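Local coordinates for protein Poly(A) ribonuclease POP2 (Saccharomyces cerevisiae, PDB 1UOC) that degrades RNA from the 3' end with a preference for poly(A), as a subunit of the CCR4-NOT deadenylase, here its RNase D-type (DEDD) nuclease domain, at residues Asn39-Ser44 / Val156-Tyr161; Phe102-Asp107 / Ile136-Phe141; Asn196-Asn201 / Lys277-Ile282. All blocks are in the same frame, centred on the assembly; numbering follows the deposited sequence.

Interaction 1 (Asn39-Ser44 / Val156-Tyr161); sequences NHVSIS and VTWITY
The carbonyl oxygen of Val-41 is gripped twice by the neighbouring strand: the N-H of Ile-159 reaches it at 2.7 Å (Ile-159 N to Val-41 O), tilted 24° from the carbonyl plane, and the CA-H of Trp-158 adds a contact at 3.3 Å (Trp-158 CA to Val-41 O). At its other polar backbone atom, Val-41 N donates to Thr-157 O at 2.9 Å, so that one residue serves two partners, two positions apart, as parallel pairing requires. Thr-157 N to Asn-39 O and Ile-43 N to Ile-159 O extend the series, the latter more bent at 146°. Beyond it the strands diverge, the CA atoms of Ile-43 and Thr-160 lying 5.8 Å apart, and a water links Ile-43 O to Tyr-161 N.

Side chains pack alongside their partners on both faces. Thr-157 CB sits over the His-40 ring, 3.9 Å from its centroid, while His-40 ND1 donates to Asn-39 OD1 in the ring plane and fixes the rotation of the imidazole. On the other face Val-41 CG1, anti to the backbone N (chi1 -165°), lies over the six-membered ring of Trp-158, and Ile-43 CB meets that ring's edge at 4.0 Å from Trp-158 CZ3. The indole NE1 is taken by Leu-150 O.

Strand 40-48, which carries Ser-44, a predicted catalytic metal ligand, runs between 157-160 and the antiparallel strand 77-86, meeting Ser-86 through a classic bulge at Asn-39 and His-40. Helix 247-264 packs on the Ser-42 and Ile-159 side.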
loop_
_atom_site.group_PDB
_atom_site.type_symbol
_atom_site.label_atom_id
_atom_site.label_comp_id
_atom_site.label_asym_id
_atom_site.label_seq_id
_atom_site.Cartn_x
_atom_site.Cartn_y
_atom_site.Cartn_z
ATOM N N ASN A 39 8.268 11.026 -5.539
ATOM C CA ASN A 39 8.486 10.711 -4.133
ATOM C C ASN A 39 7.288 10.315 -3.281
ATOM O O ASN A 39 7.409 10.216 -2.057
ATOM C CB ASN A 39 9.269 11.855 -3.449
ATOM C CG ASN A 39 8.543 13.214 -3.507
ATOM O OD1 ASN A 39 7.337 13.285 -3.747
ATOM N ND2 ASN A 39 9.288 14.297 -3.265
ATOM N N HIS A 40 6.135 10.104 -3.909
ATOM C CA HIS A 40 4.942 9.648 -3.185
ATOM C C HIS A 40 4.768 8.177 -3.583
ATOM O O HIS A 40 4.680 7.848 -4.764
ATOM C CB HIS A 40 3.702 10.468 -3.574
ATOM C CG HIS A 40 3.583 11.773 -2.845
ATOM N ND1 HIS A 40 4.568 12.741 -2.879
ATOM C CD2 HIS A 40 2.607 12.257 -2.040
ATOM C CE1 HIS A 40 4.202 13.761 -2.121
ATOM N NE2 HIS A 40 3.018 13.494 -1.599
ATOM N N VAL A 41 4.737 7.301 -2.586
ATOM C CA VAL A 41 4.628 5.863 -2.803
ATOM C C VAL A 41 3.419 5.256 -2.087
ATOM O O VAL A 41 3.265 5.414 -0.873
ATOM C CB VAL A 41 5.875 5.138 -2.243
ATOM C CG1 VAL A 41 5.951 3.704 -2.771
ATOM C CG2 VAL A 41 7.119 5.922 -2.600
ATOM N N SER A 42 2.572 4.554 -2.832
ATOM C CA SER A 42 1.410 3.899 -2.231
ATOM C C SER A 42 1.721 2.407 -2.193
ATOM O O SER A 42 2.482 1.901 -3.024
ATOM C CB SER A 42 0.167 4.127 -3.074
ATOM O OG SER A 42 0.361 3.561 -4.356
ATOM N N ILE A 43 1.145 1.712 -1.224
ATOM C CA ILE A 43 1.363 0.282 -1.097
ATOM C C ILE A 43 0.071 -0.478 -0.823
ATOM O O ILE A 43 -0.823 0.005 -0.132
ATOM C CB ILE A 43 2.374 -0.036 0.028
ATOM C CG1 ILE A 43 2.512 -1.554 0.183
ATOM C CG2 ILE A 43 1.932 0.626 1.338
ATOM C CD1 ILE A 43 3.425 -1.969 1.301
ATOM N N SER A 44 -0.013 -1.678 -1.376
ATOM C CA SER A 44 -1.169 -2.537 -1.187
ATOM C C SER A 44 -0.649 -3.966 -1.070
ATOM O O SER A 44 0.429 -4.297 -1.581
ATOM C CB SER A 44 -2.131 -2.422 -2.362
ATOM O OG SER A 44 -3.349 -3.061 -2.033
ATOM N N VAL A 156 10.251 11.321 1.276
ATOM C CA VAL A 156 9.398 10.327 0.642
ATOM C C VAL A 156 8.145 10.190 1.510
ATOM O O VAL A 156 8.226 9.979 2.724
ATOM C CB VAL A 156 10.107 8.948 0.534
ATOM C CG1 VAL A 156 9.120 7.884 0.060
ATOM C CG2 VAL A 156 11.265 9.031 -0.437
ATOM N N THR A 157 6.990 10.305 0.869
ATOM C CA THR A 157 5.702 10.216 1.545
ATOM C C THR A 157 5.019 8.890 1.216
ATOM O O THR A 157 4.731 8.603 0.056
ATOM C CB THR A 157 4.788 11.374 1.094
ATOM O OG1 THR A 157 5.408 12.623 1.422
ATOM C CG2 THR A 157 3.430 11.294 1.762
ATOM N N TRP A 158 4.765 8.072 2.230
ATOM C CA TRP A 158 4.094 6.793 1.996
ATOM C C TRP A 158 2.595 6.948 2.144
ATOM O O TRP A 158 2.121 7.655 3.027
ATOM C CB TRP A 158 4.589 5.717 2.963
ATOM C CG TRP A 158 5.919 5.114 2.591
ATOM C CD1 TRP A 158 7.159 5.592 2.900
ATOM C CD2 TRP A 158 6.129 3.900 1.867
ATOM N NE1 TRP A 158 8.132 4.746 2.419
ATOM C CE2 TRP A 158 7.525 3.698 1.779
ATOM C CE3 TRP A 158 5.270 2.958 1.282
ATOM C CZ2 TRP A 158 8.086 2.593 1.125
ATOM C CZ3 TRP A 158 5.829 1.848 0.624
ATOM C CH2 TRP A 158 7.224 1.679 0.552
ATOM N N ILE A 159 1.853 6.279 1.271
ATOM C CA ILE A 159 0.389 6.322 1.262
ATOM C C ILE A 159 -0.122 4.907 1.482
ATOM O O ILE A 159 0.307 3.977 0.797
ATOM C CB ILE A 159 -0.148 6.838 -0.094
ATOM C CG1 ILE A 159 0.456 8.208 -0.404
ATOM C CG2 ILE A 159 -1.680 6.908 -0.069
ATOM C CD1 ILE A 159 0.091 9.285 0.609
ATOM N N THR A 160 -1.040 4.747 2.428
ATOM C CA THR A 160 -1.581 3.442 2.752
ATOM C C THR A 160 -3.077 3.528 2.974
ATOM O O THR A 160 -3.638 4.618 3.083
ATOM C CB THR A 160 -0.921 2.904 4.030
ATOM O OG1 THR A 160 -1.410 1.586 4.302
ATOM C CG2 THR A 160 -1.244 3.824 5.215
ATOM N N TYR A 161 -3.721 2.369 3.038
ATOM C CA TYR A 161 -5.159 2.285 3.275
ATOM C C TYR A 161 -5.260 1.150 4.276
ATOM O O TYR A 161 -4.848 0.034 3.980
ATOM C CB TYR A 161 -5.907 1.917 1.990
ATOM C CG TYR A 161 -7.260 2.580 1.884
ATOM C CD1 TYR A 161 -7.373 3.895 1.433
ATOM C CD2 TYR A 161 -8.422 1.924 2.309
ATOM C CE1 TYR A 161 -8.606 4.550 1.413
ATOM C CE2 TYR A 161 -9.652 2.562 2.298
ATOM C CZ TYR A 161 -9.739 3.878 1.852
ATOM O OH TYR A 161 -10.952 4.535 1.867
HETATM O O HOH W 1 7.271 13.299 -0.555
HETATM O O HOH W 2 -2.178 0.285 2.144
#

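Interaction 2 (Phe102-Asp107 / Ile136-Phe141)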
loop_
_atom_site.group_PDB
_atom_site.type_symbol
_atom_site.label_atom_id
_atom_site.label_comp_id
_atom_site.label_asym_id
_atom_site.label_seq_id
_atom_site.Cartn_x
_atom_site.Cartn_y
_atom_site.Cartn_z
ATOM N N PHE A 102 4.350 -6.881 -7.452
ATOM C CA PHE A 102 5.331 -7.905 -7.159
ATOM C C PHE A 102 4.610 -9.204 -6.801
ATOM O O PHE A 102 3.730 -9.225 -5.944
ATOM C CB PHE A 102 6.227 -7.453 -6.004
ATOM C CG PHE A 102 6.990 -6.177 -6.283
ATOM C CD1 PHE A 102 6.407 -4.931 -6.044
ATOM C CD2 PHE A 102 8.282 -6.224 -6.785
ATOM C CE1 PHE A 102 7.105 -3.752 -6.302
ATOM C CE2 PHE A 102 8.993 -5.050 -7.049
ATOM C CZ PHE A 102 8.398 -3.810 -6.806
ATOM N N ASN A 103 4.984 -10.288 -7.470
ATOM C CA ASN A 103 4.368 -11.589 -7.228
ATOM C C ASN A 103 5.381 -12.460 -6.477
ATOM O O ASN A 103 6.498 -12.670 -6.941
ATOM C CB ASN A 103 3.970 -12.208 -8.567
ATOM C CG ASN A 103 3.010 -11.320 -9.361
ATOM O OD1 ASN A 103 3.422 -10.567 -10.248
ATOM N ND2 ASN A 103 1.729 -11.401 -9.035
ATOM N N PHE A 104 4.999 -12.949 -5.302
ATOM C CA PHE A 104 5.921 -13.734 -4.492
ATOM C C PHE A 104 5.812 -15.239 -4.647
ATOM O O PHE A 104 4.777 -15.766 -5.077
ATOM C CB PHE A 104 5.772 -13.359 -3.018
ATOM C CG PHE A 104 6.094 -11.926 -2.731
ATOM C CD1 PHE A 104 5.096 -10.960 -2.723
ATOM C CD2 PHE A 104 7.406 -11.532 -2.496
ATOM C CE1 PHE A 104 5.400 -9.611 -2.480
ATOM C CE2 PHE A 104 7.722 -10.189 -2.256
ATOM C CZ PHE A 104 6.716 -9.229 -2.249
ATOM N N GLU A 105 6.885 -15.929 -4.285
ATOM C CA GLU A 105 6.918 -17.378 -4.386
ATOM C C GLU A 105 5.823 -17.988 -3.533
ATOM O O GLU A 105 5.506 -17.488 -2.457
ATOM C CB GLU A 105 8.284 -17.926 -3.960
ATOM C CG GLU A 105 8.569 -17.900 -2.470
ATOM C CD GLU A 105 10.044 -18.154 -2.167
ATOM O OE1 GLU A 105 10.390 -18.422 -0.997
ATOM O OE2 GLU A 105 10.861 -18.073 -3.107
ATOM N N PHE A 106 5.243 -19.072 -4.031
ATOM C CA PHE A 106 4.173 -19.752 -3.335
ATOM C C PHE A 106 4.377 -21.261 -3.427
ATOM O O PHE A 106 4.662 -21.789 -4.499
ATOM C CB PHE A 106 2.838 -19.355 -3.956
ATOM C CG PHE A 106 1.667 -20.018 -3.324
ATOM C CD1 PHE A 106 1.322 -19.740 -2.004
ATOM C CD2 PHE A 106 0.914 -20.939 -4.042
ATOM C CE1 PHE A 106 0.241 -20.369 -1.405
ATOM C CE2 PHE A 106 -0.169 -21.576 -3.454
ATOM C CZ PHE A 106 -0.507 -21.290 -2.129
ATOM N N ASP A 107 4.216 -21.944 -2.299
ATOM C CA ASP A 107 4.404 -23.393 -2.222
ATOM C C ASP A 107 3.095 -24.155 -2.441
ATOM O O ASP A 107 2.216 -24.156 -1.583
ATOM C CB ASP A 107 4.995 -23.749 -0.855
ATOM C CG ASP A 107 5.445 -22.511 -0.084
ATOM O OD1 ASP A 107 4.570 -21.696 0.302
ATOM O OD2 ASP A 107 6.671 -22.339 0.123
ATOM N N ILE A 136 8.813 -14.278 -6.635
ATOM C CA ILE A 136 10.016 -13.733 -6.043
ATOM C C ILE A 136 10.155 -14.108 -4.574
ATOM O O ILE A 136 9.153 -14.367 -3.877
ATOM C CB ILE A 136 10.073 -12.196 -6.184
ATOM C CG1 ILE A 136 9.375 -11.544 -5.016
ATOM C CG2 ILE A 136 9.407 -11.747 -7.478
ATOM C CD1 ILE A 136 10.202 -10.460 -4.433
ATOM N N ASP A 137 11.401 -14.136 -4.107
ATOM C CA ASP A 137 11.695 -14.473 -2.719
ATOM C C ASP A 137 11.518 -13.233 -1.843
ATOM O O ASP A 137 12.136 -12.191 -2.089
ATOM C CB ASP A 137 13.122 -15.033 -2.625
ATOM C CG ASP A 137 13.562 -15.265 -1.201
ATOM O OD1 ASP A 137 14.098 -14.317 -0.586
ATOM O OD2 ASP A 137 13.364 -16.391 -0.695
ATOM N N VAL A 138 10.686 -13.349 -0.811
ATOM C CA VAL A 138 10.406 -12.209 0.051
ATOM C C VAL A 138 11.602 -11.562 0.743
ATOM O O VAL A 138 11.609 -10.350 0.921
ATOM C CB VAL A 138 9.303 -12.537 1.109
ATOM C CG1 VAL A 138 9.894 -13.229 2.318
ATOM C CG2 VAL A 138 8.603 -11.256 1.526
ATOM N N PHE A 139 12.614 -12.327 1.138
ATOM C CA PHE A 139 13.772 -11.699 1.779
ATOM C C PHE A 139 14.543 -10.837 0.769
ATOM O O PHE A 139 14.984 -9.731 1.086
ATOM C CB PHE A 139 14.731 -12.740 2.367
ATOM C CG PHE A 139 15.985 -12.131 2.943
ATOM C CD1 PHE A 139 15.938 -11.416 4.136
ATOM C CD2 PHE A 139 17.199 -12.201 2.255
ATOM C CE1 PHE A 139 17.079 -10.776 4.638
ATOM C CE2 PHE A 139 18.349 -11.560 2.752
ATOM C CZ PHE A 139 18.284 -10.849 3.939
ATOM N N GLU A 140 14.708 -11.358 -0.442
ATOM C CA GLU A 140 15.419 -10.655 -1.503
ATOM C C GLU A 140 14.708 -9.347 -1.805
ATOM O O GLU A 140 15.346 -8.317 -2.025
ATOM C CB GLU A 140 15.459 -11.523 -2.762
ATOM C CG GLU A 140 16.806 -11.559 -3.452
ATOM C CD GLU A 140 16.859 -12.576 -4.587
ATOM O OE1 GLU A 140 16.631 -13.779 -4.323
ATOM O OE2 GLU A 140 17.132 -12.172 -5.740
ATOM N N PHE A 141 13.375 -9.408 -1.814
ATOM C CA PHE A 141 12.542 -8.242 -2.073
ATOM C C PHE A 141 12.728 -7.209 -0.976
ATOM O O PHE A 141 12.935 -6.031 -1.260
ATOM C CB PHE A 141 11.057 -8.635 -2.139
ATOM C CG PHE A 141 10.111 -7.453 -2.153
ATOM C CD1 PHE A 141 9.788 -6.808 -3.350
ATOM C CD2 PHE A 141 9.592 -6.947 -0.957
ATOM C CE1 PHE A 141 8.967 -5.678 -3.359
ATOM C CE2 PHE A 141 8.772 -5.820 -0.954
ATOM C CZ PHE A 141 8.462 -5.182 -2.166
#
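Phe-141 is wedged between two phenylalanines of segment 102-107, using its edge against one and its face against the other. Its CE1 points at the middle of the Phe-102 ring, 3.4 Å above that plane, in a T-shaped pair with planes at 68°. The Phe-104 ring in turn presents its edge to the face of Phe-141, CZ lying over the centre, with planes at 85°. Phe-141 CG is anti to the backbone N (chi1 169°), which drops the ring from the first helical turn into this gap. Beside the cluster, a single backbone bridge fixes the spacing: Ile-136 N donates almost straight to Asn-103 O at 2.8 Å, and Glu-105 N to Ile-136 O at 2.8 Å.

The outer side is looser. Exposed Glu-105 extends alongside Asp-137, and Glu-105 OE1 stands 3.6 Å from Asp-137 OD2, a like-charge approach likely to be mildly unfavourable. Asp-137 is otherwise employed: its OD1 accepts from Glu-140 N at 3.0 Å through the anti lone pair.

Phe-28 and Leu-24 of helix 24-34 also pack against Phe-102. Phe-102, Phe-104 and Phe-141 form an aromatic cluster seating the N-capped start of helix 138-146 on the sheet of the nuclease fold.

Interaction 3 (Asn196-Asn201 / Lys277-Ile282); sequences NFYDLN and KYQGVI
Both backbone polar atoms of Phe-197 are satisfied by the turn at 278-281. Its N donates to Gln-279 OE1 at 2.9 Å, meeting a lone pair in the carbonyl plane, and its O accepts from Gly-280 N at 2.8 Å, nearly straight at 171°. Gln-279 delivers its amide with CG anti to the backbone N (chi1 -176°) and the chain then bent at chi2. A lysine in its place would probably leave Phe-197 N without this acceptor and bring a second donor towards it.

A water completes the polar network. It accepts from Asp-199 N at 3.0 Å and donates to Tyr-278 O (2.9 Å from the water oxygen) and to Val-281 O. Tyr-278 O also accepts from Val-281 N, the closing bond of the turn. Asp-199 has its carboxylate engaged apart from the turn: OD1 accepts from His-162 N and Leu-202 N, and weakly from Asn-201 N, while OD2 accepts from Ala-163 N.

Apolar packing backs these bonds. Gly-280 CA lies over the Phe-197 ring, 3.7 Å from its centroid; Ile-282 CG1 meets the ring edge at CZ; Gln-279 CA rests over the face of Tyr-198.

Gly-280, with positive phi (66°), occupies the third position of a type II beta turn, here docked on strand 197-199, the outermost strand on its side of the sheet, just before the Asp-199 N-cap of helix 200-207.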
loop_
_atom_site.group_PDB
_atom_site.type_symbol
_atom_site.label_atom_id
_atom_site.label_comp_id
_atom_site.label_asym_id
_atom_site.label_seq_id
_atom_site.Cartn_x
_atom_site.Cartn_y
_atom_site.Cartn_z
ATOM N N ASN A 196 7.403 9.631 7.040
ATOM C CA ASN A 196 6.392 10.497 6.434
ATOM C C ASN A 196 5.344 9.625 5.754
ATOM O O ASN A 196 5.567 9.119 4.659
ATOM C CB ASN A 196 7.082 11.420 5.414
ATOM C CG ASN A 196 6.175 12.511 4.888
ATOM O OD1 ASN A 196 4.990 12.575 5.215
ATOM N ND2 ASN A 196 6.733 13.379 4.055
ATOM N N PHE A 197 4.200 9.427 6.397
ATOM C CA PHE A 197 3.195 8.584 5.777
ATOM C C PHE A 197 1.761 8.935 6.139
ATOM O O PHE A 197 1.492 9.591 7.143
ATOM C CB PHE A 197 3.494 7.106 6.091
ATOM C CG PHE A 197 2.949 6.623 7.412
ATOM C CD1 PHE A 197 1.608 6.284 7.542
ATOM C CD2 PHE A 197 3.783 6.480 8.514
ATOM C CE1 PHE A 197 1.099 5.811 8.745
ATOM C CE2 PHE A 197 3.288 6.005 9.730
ATOM C CZ PHE A 197 1.940 5.670 9.845
ATOM N N TYR A 198 0.837 8.507 5.292
ATOM C CA TYR A 198 -0.578 8.761 5.524
ATOM C C TYR A 198 -1.446 7.535 5.306
ATOM O O TYR A 198 -1.180 6.709 4.437
ATOM C CB TYR A 198 -1.099 9.860 4.600
ATOM C CG TYR A 198 -0.536 11.228 4.875
ATOM C CD1 TYR A 198 0.724 11.593 4.407
ATOM C CD2 TYR A 198 -1.261 12.157 5.625
ATOM C CE1 TYR A 198 1.254 12.862 4.683
ATOM C CE2 TYR A 198 -0.743 13.420 5.906
ATOM C CZ TYR A 198 0.513 13.768 5.434
ATOM O OH TYR A 198 1.022 15.014 5.720
ATOM N N ASP A 199 -2.482 7.416 6.123
ATOM C CA ASP A 199 -3.437 6.334 5.966
ATOM C C ASP A 199 -4.612 7.054 5.301
ATOM O O ASP A 199 -5.356 7.789 5.959
ATOM C CB ASP A 199 -3.889 5.776 7.312
ATOM C CG ASP A 199 -4.793 4.578 7.150
ATOM O OD1 ASP A 199 -5.586 4.569 6.183
ATOM O OD2 ASP A 199 -4.718 3.650 7.983
ATOM N N LEU A 200 -4.754 6.869 3.993
ATOM C CA LEU A 200 -5.816 7.521 3.245
ATOM C C LEU A 200 -7.193 7.168 3.799
ATOM O O LEU A 200 -8.100 7.994 3.790
ATOM C CB LEU A 200 -5.722 7.133 1.765
ATOM C CG LEU A 200 -6.775 7.718 0.825
ATOM C CD1 LEU A 200 -6.866 9.211 1.021
ATOM C CD2 LEU A 200 -6.405 7.378 -0.600
ATOM N N ASN A 201 -7.340 5.941 4.279
ATOM C CA ASN A 201 -8.601 5.482 4.843
ATOM C C ASN A 201 -8.978 6.381 6.026
ATOM O O ASN A 201 -10.119 6.821 6.176
ATOM C CB ASN A 201 -8.441 4.025 5.293
ATOM C CG ASN A 201 -9.641 3.515 6.059
ATOM O OD1 ASN A 201 -9.896 3.937 7.185
ATOM N ND2 ASN A 201 -10.394 2.610 5.448
ATOM N N LYS A 277 -1.752 17.009 9.988
ATOM C CA LYS A 277 -2.105 16.733 11.375
ATOM C C LYS A 277 -2.223 15.226 11.597
ATOM O O LYS A 277 -2.027 14.734 12.704
ATOM C CB LYS A 277 -3.431 17.414 11.715
ATOM C CG LYS A 277 -3.906 17.241 13.151
ATOM C CD LYS A 277 -5.327 17.791 13.291
ATOM C CE LYS A 277 -5.904 17.575 14.685
ATOM N NZ LYS A 277 -7.376 17.843 14.722
ATOM N N TYR A 278 -2.540 14.492 10.539
ATOM C CA TYR A 278 -2.670 13.047 10.653
ATOM C C TYR A 278 -1.506 12.253 10.069
ATOM O O TYR A 278 -1.593 11.041 9.897
ATOM C CB TYR A 278 -3.982 12.583 10.032
ATOM C CG TYR A 278 -5.165 12.837 10.924
ATOM C CD1 TYR A 278 -5.722 14.109 11.036
ATOM C CD2 TYR A 278 -5.694 11.814 11.698
ATOM C CE1 TYR A 278 -6.783 14.350 11.909
ATOM C CE2 TYR A 278 -6.751 12.038 12.567
ATOM C CZ TYR A 278 -7.292 13.306 12.673
ATOM O OH TYR A 278 -8.331 13.519 13.549
ATOM N N GLN A 279 -0.416 12.935 9.765
ATOM C CA GLN A 279 0.766 12.253 9.256
ATOM C C GLN A 279 1.172 11.254 10.331
ATOM O O GLN A 279 1.035 11.531 11.522
ATOM C CB GLN A 279 1.907 13.262 9.024
ATOM C CG GLN A 279 3.163 12.686 8.397
ATOM C CD GLN A 279 3.951 11.819 9.357
ATOM O OE1 GLN A 279 4.277 10.665 9.052
ATOM N NE2 GLN A 279 4.270 12.369 10.527
ATOM N N GLY A 280 1.648 10.090 9.911
ATOM C CA GLY A 280 2.104 9.071 10.843
ATOM C C GLY A 280 1.075 8.425 11.753
ATOM O O GLY A 280 1.419 7.575 12.572
ATOM N N VAL A 281 -0.189 8.801 11.606
ATOM C CA VAL A 281 -1.232 8.246 12.461
ATOM C C VAL A 281 -1.750 6.927 11.922
ATOM O O VAL A 281 -2.259 6.856 10.804
ATOM C CB VAL A 281 -2.413 9.236 12.618
ATOM C CG1 VAL A 281 -3.513 8.610 13.448
ATOM C CG2 VAL A 281 -1.923 10.519 13.287
ATOM N N ILE A 282 -1.605 5.887 12.733
ATOM C CA ILE A 282 -2.046 4.542 12.393
ATOM C C ILE A 282 -3.348 4.223 13.121
ATOM O O ILE A 282 -4.388 3.962 12.509
ATOM C CB ILE A 282 -1.037 3.486 12.871
ATOM C CG1 ILE A 282 0.348 3.764 12.302
ATOM C CG2 ILE A 282 -1.507 2.100 12.473
ATOM C CD1 ILE A 282 1.415 2.839 12.861
HETATM O O HOH W 3 -2.434 8.503 8.866
#

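Overall arrangement
From the N terminus, segment 39-44 comes first, but interaction 1 closes only when the chain returns at 156-161. Within that span interaction 2 opens at 102-107 and closes at 136-141, a shorter loop wholly contained in the larger one; helix 138-146 then leads on towards strand 157-160. Interaction 3 follows in series, opening at 196-201 and closing near the C terminus at 277-282, so no two loops cross. All three reach one mixed sheet. Interaction 1 joins two of its inner strands near the centre of the chain, and strand 157-160 lies next to strand 197-199 of interaction 3, though two helices separate them in sequence. Interactions 2 and 3, with centres about 28 Å apart, lie on opposite sides of that centre.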